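Local coordinates for protein nitroalkane oxidase (Podospora anserina, PDB 3MKH) that oxidises primary and secondary nitroalkanes to aldehydes or ketones with its FAD cofactor, consuming oxygen and releasing nitrite and hydrogen peroxide, at residues G13-A18 with S78-E83; G73-S78 with H336-G341; F151-R156 with A185-R190; C189-T194 with K205-L210. All blocks are in the same frame, centred on the assembly; numbering follows the deposited sequence.

Contact 1. Residues G13-A18 with S78-E83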
loop_
_atom_site.group_PDB
_atom_site.type_symbol
_atom_site.label_atom_id
_atom_site.label_comp_id
_atom_site.label_asym_id
_atom_site.label_seq_id
_atom_site.Cartn_x
_atom_site.Cartn_y
_atom_site.Cartn_z
ATOM N N GLY A 13 -25.770 -26.607 6.542
ATOM C CA GLY A 13 -27.180 -26.311 6.379
ATOM C C GLY A 13 -27.420 -24.814 6.284
ATOM O O GLY A 13 -28.182 -24.334 5.434
ATOM N N THR A 14 -26.749 -24.067 7.152
ATOM C CA THR A 14 -26.853 -22.618 7.133
ATOM C C THR A 14 -26.382 -22.052 5.795
ATOM O O THR A 14 -27.048 -21.200 5.220
ATOM C CB THR A 14 -26.061 -21.987 8.296
ATOM O OG1 THR A 14 -26.662 -22.377 9.536
ATOM C CG2 THR A 14 -26.063 -20.467 8.201
ATOM N N TYR A 15 -25.247 -22.540 5.305
ATOM C CA TYR A 15 -24.722 -22.110 4.007
ATOM C C TYR A 15 -25.731 -22.365 2.889
ATOM O O TYR A 15 -26.011 -21.481 2.084
ATOM C CB TYR A 15 -23.402 -22.817 3.692
ATOM C CG TYR A 15 -22.808 -22.466 2.336
ATOM C CD1 TYR A 15 -22.499 -21.148 2.009
ATOM C CD2 TYR A 15 -22.559 -23.448 1.386
ATOM C CE1 TYR A 15 -21.960 -20.820 0.775
ATOM C CE2 TYR A 15 -22.015 -23.129 0.136
ATOM C CZ TYR A 15 -21.716 -21.817 -0.159
ATOM O OH TYR A 15 -21.161 -21.480 -1.375
ATOM N N GLN A 16 -26.282 -23.575 2.844
ATOM C CA GLN A 16 -27.247 -23.919 1.802
ATOM C C GLN A 16 -28.529 -23.088 1.896
ATOM O O GLN A 16 -29.039 -22.607 0.873
ATOM C CB GLN A 16 -27.556 -25.422 1.809
ATOM C CG GLN A 16 -26.371 -26.285 1.404
ATOM C CD GLN A 16 -25.818 -25.903 0.041
ATOM O OE1 GLN A 16 -26.556 -25.440 -0.843
ATOM N NE2 GLN A 16 -24.513 -26.085 -0.138
ATOM N N ALA A 17 -29.040 -22.905 3.110
ATOM C CA ALA A 17 -30.208 -22.042 3.308
ATOM C C ALA A 17 -29.914 -20.593 2.898
ATOM O O ALA A 17 -30.768 -19.918 2.318
ATOM C CB ALA A 17 -30.678 -22.090 4.760
ATOM N N ALA A 18 -28.711 -20.115 3.209
ATOM C CA ALA A 18 -28.324 -18.749 2.839
ATOM C C ALA A 18 -28.330 -18.571 1.315
ATOM O O ALA A 18 -28.827 -17.569 0.796
ATOM C CB ALA A 18 -26.955 -18.411 3.414
ATOM N N SER A 78 -24.008 -16.816 11.546
ATOM C CA SER A 78 -24.389 -15.497 11.078
ATOM C C SER A 78 -23.415 -14.984 10.022
ATOM O O SER A 78 -23.826 -14.391 9.032
ATOM C CB SER A 78 -24.455 -14.522 12.253
ATOM O OG SER A 78 -25.598 -14.813 13.027
ATOM N N ALA A 79 -22.124 -15.217 10.234
ATOM C CA ALA A 79 -21.112 -14.758 9.286
ATOM C C ALA A 79 -21.276 -15.471 7.952
ATOM O O ALA A 79 -21.064 -14.882 6.890
ATOM C CB ALA A 79 -19.710 -14.972 9.842
ATOM N N ILE A 80 -21.663 -16.744 8.009
ATOM C CA ILE A 80 -21.901 -17.515 6.795
ATOM C C ILE A 80 -23.084 -16.935 6.025
ATOM O O ILE A 80 -22.998 -16.684 4.823
ATOM C CB ILE A 80 -22.110 -19.018 7.110
ATOM C CG1 ILE A 80 -20.774 -19.634 7.550
ATOM C CG2 ILE A 80 -22.710 -19.735 5.901
ATOM C CD1 ILE A 80 -20.882 -21.009 8.237
ATOM N N LEU A 81 -24.178 -16.681 6.724
ATOM C CA LEU A 81 -25.351 -16.105 6.079
ATOM C C LEU A 81 -25.025 -14.740 5.464
ATOM O O LEU A 81 -25.360 -14.459 4.306
ATOM C CB LEU A 81 -26.495 -15.969 7.091
ATOM C CG LEU A 81 -27.703 -15.149 6.624
ATOM C CD1 LEU A 81 -28.419 -15.857 5.490
ATOM C CD2 LEU A 81 -28.667 -14.912 7.783
ATOM N N VAL A 82 -24.389 -13.884 6.253
ATOM C CA VAL A 82 -24.092 -12.521 5.807
ATOM C C VAL A 82 -23.164 -12.485 4.579
ATOM O O VAL A 82 -23.378 -11.689 3.655
ATOM C CB VAL A 82 -23.507 -11.668 6.958
ATOM C CG1 VAL A 82 -22.988 -10.353 6.433
ATOM C CG2 VAL A 82 -24.575 -11.424 8.024
ATOM N N GLU A 83 -22.147 -13.345 4.565
ATOM C CA GLU A 83 -21.228 -13.405 3.431
ATOM C C GLU A 83 -21.993 -13.754 2.153
ATOM O O GLU A 83 -21.845 -13.094 1.117
ATOM C CB GLU A 83 -20.077 -14.425 3.667
ATOM C CG GLU A 83 -19.208 -14.644 2.405
ATOM C CD GLU A 83 -18.241 -15.840 2.491
ATOM O OE1 GLU A 83 -18.005 -16.351 3.606
ATOM O OE2 GLU A 83 -17.723 -16.271 1.428
#
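Ala18 N donates to Thr14 O at 2.8 Å, an i to i+4 helix bond, and the two residues so spaced are among those that helix 9-33 turns toward helix 75-88 in the N-terminal helical domain of the acyl-CoA dehydrogenase fold. The short axes run in nearly the same direction, 24° apart and 8.8 Å at closest approach. Ile80 carries one half of the contact. Its chi1 of -71° sets CG1 beside the backbone N and leaves the branch methyl CG2 anti to it, reaching in over the backbone of the other helix to 3.6 Å from Tyr15 CA. The same methyl meets Tyr15 CB at 3.9 Å and lies near the plane of the ring, at its edge, while Thr14 CG2 covers it from another side at 4.1 Å. A beta-branched residue suits this place because the branch at CB puts a methyl close to the helix surface, against Tyr15 and Thr14. Thr14 offers its methyl to the contact; its hydroxyl turns back along its own helix and bonds Ser10 O. The tyrosine ring, by contrast, runs on past Ile80 to stack with Tyr426 of a second subunit, which also packs on Ile80, so this helix pair forms part of the tetramer interface. At the other end alanine is a fitting choice: its small side chain lets the isobutyl group of a leucine lie close against the helix, and Leu81 CD1 comes to 3.6 Å from Ala18 CB and 3.9 Å from Ala18 CA.

Contact 2. Residues G73-S78 with H336-G341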
loop_
_atom_site.group_PDB
_atom_site.type_symbol
_atom_site.label_atom_id
_atom_site.label_comp_id
_atom_site.label_asym_id
_atom_site.label_seq_id
_atom_site.Cartn_x
_atom_site.Cartn_y
_atom_site.Cartn_z
ATOM N N GLY A 73 -28.505 -18.322 16.488
ATOM C CA GLY A 73 -27.411 -19.274 16.526
ATOM C C GLY A 73 -26.071 -18.617 16.793
ATOM O O GLY A 73 -25.991 -17.543 17.395
ATOM N N THR A 74 -25.010 -19.259 16.329
ATOM C CA THR A 74 -23.668 -18.769 16.592
ATOM C C THR A 74 -23.326 -17.613 15.657
ATOM O O THR A 74 -23.928 -17.449 14.594
ATOM C CB THR A 74 -22.635 -19.870 16.371
ATOM O OG1 THR A 74 -22.674 -20.258 14.998
ATOM C CG2 THR A 74 -22.948 -21.087 17.251
ATOM N N LEU A 75 -22.349 -16.814 16.063
ATOM C CA LEU A 75 -21.859 -15.724 15.234
ATOM C C LEU A 75 -21.232 -16.299 13.955
ATOM O O LEU A 75 -21.315 -15.703 12.880
ATOM C CB LEU A 75 -20.860 -14.897 16.044
ATOM C CG LEU A 75 -20.753 -13.378 15.921
ATOM C CD1 LEU A 75 -22.092 -12.694 15.594
ATOM C CD2 LEU A 75 -20.110 -12.800 17.187
ATOM N N ILE A 76 -20.611 -17.469 14.059
ATOM C CA ILE A 76 -20.062 -18.121 12.869
ATOM C C ILE A 76 -21.138 -18.350 11.798
ATOM O O ILE A 76 -20.936 -18.070 10.616
ATOM C CB ILE A 76 -19.416 -19.478 13.219
ATOM C CG1 ILE A 76 -18.046 -19.277 13.851
ATOM C CG2 ILE A 76 -19.235 -20.328 11.969
ATOM C CD1 ILE A 76 -16.919 -19.426 12.840
ATOM N N GLU A 77 -22.284 -18.872 12.213
ATOM C CA GLU A 77 -23.379 -19.138 11.281
ATOM C C GLU A 77 -23.954 -17.846 10.714
ATOM O O GLU A 77 -24.352 -17.785 9.546
ATOM C CB GLU A 77 -24.482 -19.974 11.961
ATOM C CG GLU A 77 -24.202 -21.465 11.924
ATOM C CD GLU A 77 -24.839 -22.245 13.074
ATOM O OE1 GLU A 77 -25.386 -21.629 14.027
ATOM O OE2 GLU A 77 -24.775 -23.492 13.023
ATOM N N SER A 78 -24.008 -16.816 11.546
ATOM C CA SER A 78 -24.389 -15.497 11.078
ATOM C C SER A 78 -23.415 -14.984 10.022
ATOM O O SER A 78 -23.826 -14.391 9.032
ATOM C CB SER A 78 -24.455 -14.522 12.253
ATOM O OG SER A 78 -25.598 -14.813 13.027
ATOM N N HIS A 336 -15.625 -17.001 16.286
ATOM C CA HIS A 336 -15.470 -18.096 17.239
ATOM C C HIS A 336 -15.013 -17.576 18.604
ATOM O O HIS A 336 -15.569 -17.950 19.644
ATOM C CB HIS A 336 -14.501 -19.144 16.695
ATOM C CG HIS A 336 -14.379 -20.352 17.565
ATOM N ND1 HIS A 336 -13.341 -20.531 18.455
ATOM C CD2 HIS A 336 -15.194 -21.428 17.714
ATOM C CE1 HIS A 336 -13.507 -21.678 19.096
ATOM N NE2 HIS A 336 -14.623 -22.243 18.662
ATOM N N ALA A 337 -14.003 -16.708 18.611
ATOM C CA ALA A 337 -13.475 -16.184 19.873
ATOM C C ALA A 337 -14.497 -15.350 20.661
ATOM O O ALA A 337 -14.560 -15.417 21.907
ATOM C CB ALA A 337 -12.185 -15.382 19.622
ATOM N N MET A 338 -15.305 -14.565 19.945
ATOM C CA MET A 338 -16.301 -13.744 20.620
ATOM C C MET A 338 -17.201 -14.597 21.508
ATOM O O MET A 338 -17.622 -14.163 22.576
ATOM C CB MET A 338 -17.157 -12.965 19.623
ATOM C CG MET A 338 -16.499 -11.688 19.124
ATOM S SD MET A 338 -16.262 -10.496 20.450
ATOM C CE MET A 338 -17.945 -10.020 20.818
ATOM N N GLU A 339 -17.501 -15.804 21.056
ATOM C CA GLU A 339 -18.424 -16.671 21.791
ATOM C C GLU A 339 -17.737 -17.770 22.626
ATOM O O GLU A 339 -18.348 -18.325 23.537
ATOM C CB GLU A 339 -19.488 -17.252 20.835
ATOM C CG GLU A 339 -20.411 -16.146 20.283
ATOM C CD GLU A 339 -21.506 -16.646 19.351
ATOM O OE1 GLU A 339 -22.526 -15.937 19.209
ATOM O OE2 GLU A 339 -21.351 -17.739 18.764
ATOM N N ASN A 340 -16.472 -18.063 22.329
ATOM C CA ASN A 340 -15.804 -19.216 22.946
ATOM C C ASN A 340 -14.438 -18.949 23.557
ATOM O O ASN A 340 -13.835 -19.854 24.144
ATOM C CB ASN A 340 -15.675 -20.348 21.928
ATOM C CG ASN A 340 -17.010 -20.768 21.380
ATOM O OD1 ASN A 340 -17.794 -21.415 22.078
ATOM N ND2 ASN A 340 -17.304 -20.364 20.139
ATOM N N GLY A 341 -13.939 -17.723 23.416
ATOM C CA GLY A 341 -12.585 -17.433 23.858
ATOM C C GLY A 341 -11.566 -18.193 23.020
ATOM O O GLY A 341 -11.872 -18.623 21.901
HETATM O O HOH W 1 -24.417 -14.692 18.056
HETATM O O HOH W 2 -19.461 -18.154 16.892
#
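A capping box formed by Thr74 and Glu77 starts helix 75-88, and Glu339, from the last turn of helix 311-340, reaches the same helix start. Thr74 is the N-cap: Thr74 OG1 takes the N-H of Glu77 at 3.1 Å, and in return Glu77 OE1 receives a weak bond from Thr74 N. With chi1 at 63°, OG1 stands between the backbone N and the carbonyl carbon, where it can fold over the first turn. A valine here would probably leave the Glu77 N-H without its cap and the start of the helix prone to fray. The amide right after the N-cap is taken from outside the helix: Leu75 N donates to Glu339 OE2 at 3.0 Å in a fairly straight bond (165°), arriving from above the carboxylate plane rather than within it. OE2 also accepts from a water, 2.7 Å away, which in turn receives the Ile76 N-H. Glutamate suits this spot because its extended chain spans the gap and its negative charge would probably be favoured by the positive end of the helix dipole. Beside these polar bonds Leu75 CD2 rests on Met338 CB at 3.8 Å, and Ile76 CG1 lies 4.1 Å from His336 N. Asn340, in the last turn, bonds His336 O at 3.0 Å through ND2, which lies above one face of the His336 ring, toward its rim. Leu75 also packs on Leu276 of helix 262-298, Met338 touches helices 262-298 and 345-374, and the ring of His336 meets His6 of a second subunit edge-to-face.

Contact 3. Residues F151-R156 with A185-R190. With SO4 (sulfate ion), chain G.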
loop_
_atom_site.group_PDB
_atom_site.type_symbol
_atom_site.label_atom_id
_atom_site.label_comp_id
_atom_site.label_asym_id
_atom_site.label_seq_id
_atom_site.Cartn_x
_atom_site.Cartn_y
_atom_site.Cartn_z
ATOM N N PHE A 151 -23.857 13.547 23.215
ATOM C CA PHE A 151 -25.006 13.308 22.335
ATOM C C PHE A 151 -25.930 14.522 22.271
ATOM O O PHE A 151 -26.197 15.155 23.281
ATOM C CB PHE A 151 -25.830 12.117 22.832
ATOM C CG PHE A 151 -25.233 10.778 22.510
ATOM C CD1 PHE A 151 -25.170 10.329 21.194
ATOM C CD2 PHE A 151 -24.762 9.956 23.527
ATOM C CE1 PHE A 151 -24.624 9.086 20.907
ATOM C CE2 PHE A 151 -24.234 8.727 23.257
ATOM C CZ PHE A 151 -24.157 8.284 21.939
ATOM N N GLN A 152 -26.430 14.836 21.086
ATOM C CA GLN A 152 -27.387 15.918 20.955
ATOM C C GLN A 152 -28.754 15.432 21.397
ATOM O O GLN A 152 -29.590 16.220 21.816
ATOM C CB GLN A 152 -27.443 16.430 19.512
ATOM C CG GLN A 152 -28.353 17.662 19.301
ATOM C CD GLN A 152 -29.815 17.318 18.969
ATOM O OE1 GLN A 152 -30.111 16.254 18.425
ATOM N NE2 GLN A 152 -30.730 18.241 19.280
ATOM N N THR A 153 -28.990 14.128 21.293
ATOM C CA THR A 153 -30.275 13.570 21.684
ATOM C C THR A 153 -30.290 13.357 23.203
ATOM O O THR A 153 -29.406 12.706 23.767
ATOM C CB THR A 153 -30.585 12.242 20.943
ATOM O OG1 THR A 153 -30.645 12.483 19.526
ATOM C CG2 THR A 153 -31.917 11.659 21.404
ATOM N N THR A 154 -31.298 13.915 23.858
ATOM C CA THR A 154 -31.359 13.888 25.312
ATOM C C THR A 154 -32.647 13.268 25.786
ATOM O O THR A 154 -33.627 13.190 25.042
ATOM C CB THR A 154 -31.305 15.308 25.910
ATOM O OG1 THR A 154 -32.403 16.067 25.400
ATOM C CG2 THR A 154 -30.015 15.998 25.550
ATOM N N ALA A 155 -32.629 12.821 27.038
ATOM C CA ALA A 155 -33.810 12.309 27.698
ATOM C C ALA A 155 -33.859 12.898 29.112
ATOM O O ALA A 155 -32.824 13.077 29.744
ATOM C CB ALA A 155 -33.796 10.780 27.730
ATOM N N ARG A 156 -35.060 13.237 29.574
ATOM C CA ARG A 156 -35.266 13.795 30.910
ATOM C C ARG A 156 -36.475 13.134 31.552
ATOM O O ARG A 156 -37.527 13.001 30.917
ATOM C CB ARG A 156 -35.523 15.302 30.824
ATOM C CG ARG A 156 -34.353 16.114 30.322
ATOM C CD ARG A 156 -34.795 17.530 29.965
ATOM N NE ARG A 156 -33.723 18.307 29.340
ATOM C CZ ARG A 156 -33.394 18.233 28.050
ATOM N NH1 ARG A 156 -34.049 17.414 27.231
ATOM N NH2 ARG A 156 -32.405 18.974 27.575
ATOM N N ALA A 185 -37.449 1.082 18.071
ATOM C CA ALA A 185 -36.178 1.795 17.971
ATOM C C ALA A 185 -35.468 1.747 19.320
ATOM O O ALA A 185 -36.082 2.035 20.346
ATOM C CB ALA A 185 -36.416 3.255 17.548
ATOM N N CYS A 186 -34.190 1.367 19.325
ATOM C CA CYS A 186 -33.364 1.502 20.528
ATOM C C CYS A 186 -32.622 2.834 20.450
ATOM O O CYS A 186 -31.645 2.957 19.708
ATOM C CB CYS A 186 -32.363 0.354 20.638
ATOM S SG CYS A 186 -33.148 -1.240 21.008
ATOM N N VAL A 187 -33.091 3.828 21.202
ATOM C CA VAL A 187 -32.563 5.182 21.058
ATOM C C VAL A 187 -31.485 5.424 22.088
ATOM O O VAL A 187 -31.726 5.374 23.307
ATOM C CB VAL A 187 -33.658 6.250 21.156
ATOM C CG1 VAL A 187 -33.063 7.667 20.957
ATOM C CG2 VAL A 187 -34.729 5.976 20.117
ATOM N N VAL A 188 -30.281 5.650 21.587
ATOM C CA VAL A 188 -29.161 5.951 22.440
ATOM C C VAL A 188 -29.140 7.448 22.671
ATOM O O VAL A 188 -29.121 8.251 21.726
ATOM C CB VAL A 188 -27.846 5.490 21.814
ATOM C CG1 VAL A 188 -26.670 5.717 22.787
ATOM C CG2 VAL A 188 -27.957 4.015 21.441
ATOM N N CYS A 189 -29.164 7.828 23.940
ATOM C CA CYS A 189 -29.254 9.235 24.272
ATOM C C CYS A 189 -28.556 9.536 25.591
ATOM O O CYS A 189 -28.093 8.621 26.292
ATOM C CB CYS A 189 -30.724 9.648 24.335
ATOM S SG CYS A 189 -31.730 8.571 25.382
ATOM N N ARG A 190 -28.473 10.819 25.936
ATOM C CA ARG A 190 -27.929 11.174 27.239
ATOM C C ARG A 190 -28.980 11.755 28.198
ATOM O O ARG A 190 -29.821 12.588 27.819
ATOM C CB ARG A 190 -26.705 12.082 27.108
ATOM C CG ARG A 190 -27.008 13.491 26.757
ATOM C CD ARG A 190 -25.757 14.342 26.748
ATOM N NE ARG A 190 -26.010 15.527 25.941
ATOM C CZ ARG A 190 -26.583 16.627 26.409
ATOM N NH1 ARG A 190 -26.937 16.689 27.685
ATOM N NH2 ARG A 190 -26.800 17.659 25.607
HETATM S S SO4 G . -28.914 20.196 27.899
HETATM O O1 SO4 G . -28.699 21.475 27.223
HETATM O O2 SO4 G . -29.653 19.307 27.004
HETATM O O3 SO4 G . -27.615 19.608 28.214
HETATM O O4 SO4 G . -29.698 20.414 29.118
#
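The guanidinium of Arg190 has the methyl of Thr154 on one face, CG2 standing 3.5 Å above the plane over its centre, and at its edge the carbonyl of Phe151 and oxygen O3 of a sulfate ion. Arg190 chi1 of 76° sets CG between the backbone N and the carbonyl carbon, and the chain, extended from CG to NE, carries the head alongside Thr154. Arg190 NE gives its hydrogen to Phe151 O at 2.7 Å, in the carbonyl plane, and Arg190 NH1 donates to sulfate O3 at 3.0 Å. The Phe151 ring has Val188 O over one face, and its CZ packs against Val188 CG1 at 3.7 Å; Phe134, an FAD-binding residue, meets this ring edge-to-face. An arginine fits because its flat head serves a carbonyl and an anion at its edge while a methyl covers its face. A leucine in its place would probably leave Phe151 O without its side-chain donor and the sulfate with one arginine fewer. Thr154 and Arg190 form a parallel beta bridge in the mixed sheet of the middle beta domain of the acyl-CoA dehydrogenase fold. Arg190 N donates to Thr153 O at 3.0 Å and Ala155 N to Arg190 O at 2.9 Å, which clamps strand 154-158 to strand 184-191. Opposite Arg190, Cys189 SG touches Ala155 CB at 3.8 Å, small residues that let the strands pack closely. Arg156 NH2 comes 2.8 Å from sulfate O2, and the two positive ends, one from each strand, are probably drawn to the same anion, itself probably from the crystallisation liquor.

Contact 4. Residues C189-T194 with K205-L210. With SO4 (sulfate ion), chain G.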
loop_
_atom_site.group_PDB
_atom_site.type_symbol
_atom_site.label_atom_id
_atom_site.label_comp_id
_atom_site.label_asym_id
_atom_site.label_seq_id
_atom_site.Cartn_x
_atom_site.Cartn_y
_atom_site.Cartn_z
ATOM N N CYS A 189 -29.164 7.828 23.940
ATOM C CA CYS A 189 -29.254 9.235 24.272
ATOM C C CYS A 189 -28.556 9.536 25.591
ATOM O O CYS A 189 -28.093 8.621 26.292
ATOM C CB CYS A 189 -30.724 9.648 24.335
ATOM S SG CYS A 189 -31.730 8.571 25.382
ATOM N N ARG A 190 -28.473 10.819 25.936
ATOM C CA ARG A 190 -27.929 11.174 27.239
ATOM C C ARG A 190 -28.980 11.755 28.198
ATOM O O ARG A 190 -29.821 12.588 27.819
ATOM C CB ARG A 190 -26.705 12.082 27.108
ATOM C CG ARG A 190 -27.008 13.491 26.757
ATOM C CD ARG A 190 -25.757 14.342 26.748
ATOM N NE ARG A 190 -26.010 15.527 25.941
ATOM C CZ ARG A 190 -26.583 16.627 26.409
ATOM N NH1 ARG A 190 -26.937 16.689 27.685
ATOM N NH2 ARG A 190 -26.800 17.659 25.607
ATOM N N ASP A 191 -28.927 11.285 29.442
ATOM C CA ASP A 191 -29.826 11.739 30.490
ATOM C C ASP A 191 -29.493 13.191 30.804
ATOM O O ASP A 191 -28.354 13.519 31.130
ATOM C CB ASP A 191 -29.625 10.870 31.732
ATOM C CG ASP A 191 -30.479 11.310 32.915
ATOM O OD1 ASP A 191 -31.432 12.091 32.721
ATOM O OD2 ASP A 191 -30.190 10.857 34.046
ATOM N N ALA A 192 -30.482 14.066 30.681
ATOM C CA ALA A 192 -30.287 15.468 31.003
ATOM C C ALA A 192 -31.175 15.894 32.181
ATOM O O ALA A 192 -31.381 17.085 32.416
ATOM C CB ALA A 192 -30.557 16.342 29.765
ATOM N N THR A 193 -31.701 14.920 32.911
ATOM C CA THR A 193 -32.545 15.206 34.071
ATOM C C THR A 193 -31.768 16.036 35.084
ATOM O O THR A 193 -32.278 17.010 35.632
ATOM C CB THR A 193 -33.014 13.929 34.761
ATOM O OG1 THR A 193 -33.607 13.055 33.798
ATOM C CG2 THR A 193 -34.040 14.266 35.873
ATOM N N THR A 194 -30.528 15.631 35.322
ATOM C CA THR A 194 -29.591 16.412 36.108
ATOM C C THR A 194 -28.368 16.660 35.238
ATOM O O THR A 194 -28.009 15.821 34.413
ATOM C CB THR A 194 -29.152 15.665 37.383
ATOM O OG1 THR A 194 -28.475 14.454 37.019
ATOM C CG2 THR A 194 -30.357 15.325 38.249
ATOM N N LYS A 205 -23.905 9.309 31.886
ATOM C CA LYS A 205 -25.240 9.826 31.548
ATOM C C LYS A 205 -25.912 9.069 30.390
ATOM O O LYS A 205 -27.084 9.317 30.058
ATOM C CB LYS A 205 -25.165 11.316 31.182
ATOM C CG LYS A 205 -24.323 12.145 32.125
ATOM C CD LYS A 205 -24.945 12.195 33.513
ATOM C CE LYS A 205 -26.016 13.282 33.617
ATOM N NZ LYS A 205 -26.545 13.359 35.022
ATOM N N VAL A 206 -25.183 8.150 29.776
ATOM C CA VAL A 206 -25.699 7.499 28.564
ATOM C C VAL A 206 -26.707 6.396 28.853
ATOM O O VAL A 206 -26.481 5.539 29.726
ATOM C CB VAL A 206 -24.560 6.983 27.675
ATOM C CG1 VAL A 206 -25.133 6.303 26.417
ATOM C CG2 VAL A 206 -23.674 8.140 27.283
ATOM N N MET A 207 -27.828 6.451 28.139
ATOM C CA MET A 207 -28.930 5.512 28.289
ATOM C C MET A 207 -29.313 4.909 26.949
ATOM O O MET A 207 -28.968 5.443 25.903
ATOM C CB MET A 207 -30.181 6.224 28.810
ATOM C CG MET A 207 -30.023 7.086 30.041
ATOM S SD MET A 207 -31.551 7.989 30.388
ATOM C CE MET A 207 -32.664 6.660 30.801
ATOM N N ILE A 208 -30.060 3.813 26.989
ATOM C CA ILE A 208 -30.805 3.365 25.817
ATOM C C ILE A 208 -32.282 3.277 26.198
ATOM O O ILE A 208 -32.649 2.638 27.199
ATOM C CB ILE A 208 -30.315 2.002 25.293
ATOM C CG1 ILE A 208 -28.819 2.067 24.963
ATOM C CG2 ILE A 208 -31.142 1.566 24.064
ATOM C CD1 ILE A 208 -28.246 0.751 24.456
ATOM N N ILE A 209 -33.129 3.944 25.424
ATOM C CA ILE A 209 -34.570 3.934 25.693
ATOM C C ILE A 209 -35.295 3.446 24.460
ATOM O O ILE A 209 -35.023 3.918 23.355
ATOM C CB ILE A 209 -35.091 5.347 26.060
ATOM C CG1 ILE A 209 -34.245 5.935 27.193
ATOM C CG2 ILE A 209 -36.563 5.311 26.438
ATOM C CD1 ILE A 209 -34.770 7.248 27.729
ATOM N N LEU A 210 -36.209 2.498 24.650
ATOM C CA LEU A 210 -37.034 2.003 23.566
ATOM C C LEU A 210 -38.065 3.041 23.150
ATOM O O LEU A 210 -38.603 3.769 23.985
ATOM C CB LEU A 210 -37.728 0.688 23.955
ATOM C CG LEU A 210 -36.800 -0.451 24.388
ATOM C CD1 LEU A 210 -37.587 -1.745 24.685
ATOM C CD2 LEU A 210 -35.693 -0.671 23.339
HETATM S S SO4 G . -28.914 20.196 27.899
HETATM O O1 SO4 G . -28.699 21.475 27.223
HETATM O O2 SO4 G . -29.653 19.307 27.004
HETATM O O3 SO4 G . -27.615 19.608 28.214
HETATM O O4 SO4 G . -29.698 20.414 29.118
HETATM O O HOH W 3 -27.659 10.741 34.817
#
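Asp191 N donates to Lys205 O at 2.8 Å and Met207 N to Cys189 O at 2.9 Å, both almost perfectly straight (178° and 176°). Cys189 N returns a bond to Met207 O, which makes Cys189 and Met207 a hydrogen-bonded antiparallel pair; Arg190 and Val206 beside them form the non-hydrogen-bonded one. Past the strand ends the polar contacts pass to side chains. Lys205, bent at chi2 and chi3, curls back so that its NZ donates to Thr194 O at 2.9 Å, meeting that carbonyl from above its plane. A water bridges Lys205 NZ to Asp191 OD2, two opposite charges too far apart for a direct salt bridge. Lysine suits the place, having the length to fold across the mouth of the loop. The other carboxylate oxygen, Asp191 OD1, is gripped twice by one residue: Thr193 N donates at 2.8 Å, closing an Asx turn, and Thr193 OG1 at 2.6 Å on the syn lone pair. The two bonds hold the carboxylate against rotation and let the chain turn out of the strand. Asp191 CB also meets Met207 SD at 3.7 Å, the thioether, turned by the bend at chi3, lying against the aspartate stem. On the face that carries Cys189 and Met207, Cys189 SG lies 4.1 Å from Ile209 CD1, and Trp162 of strand 161-168 packs on both Met207 and Asp191. Two consecutive antiparallel strands joined by a long excursion, here 184-191 and 206-212, build part of the middle beta domain typical of acyl-CoA dehydrogenases.

How the contacts relate
From the N terminus, contact 1 starts on helix 9-33 and closes its loop at 78-83, on helix 75-88. Contact 2 opens at 73-78, just before that closure, and its partner lies far along the chain at the end of helix 311-340; the two contacts therefore cross, sharing Ser78, and contact 2 ties the N-terminal helices to the C-terminal helical domain. Contacts 3 and 4 are nested inside the long loop of contact 2. Contact 3 joins strand 154-158 to strand 184-191, and contact 4 begins where it ends, carrying the same strand on to 206-212. Their centres lie about 5 Å apart in one sheet, whereas contact 2 is about 30 Å from contact 3, centre to centre.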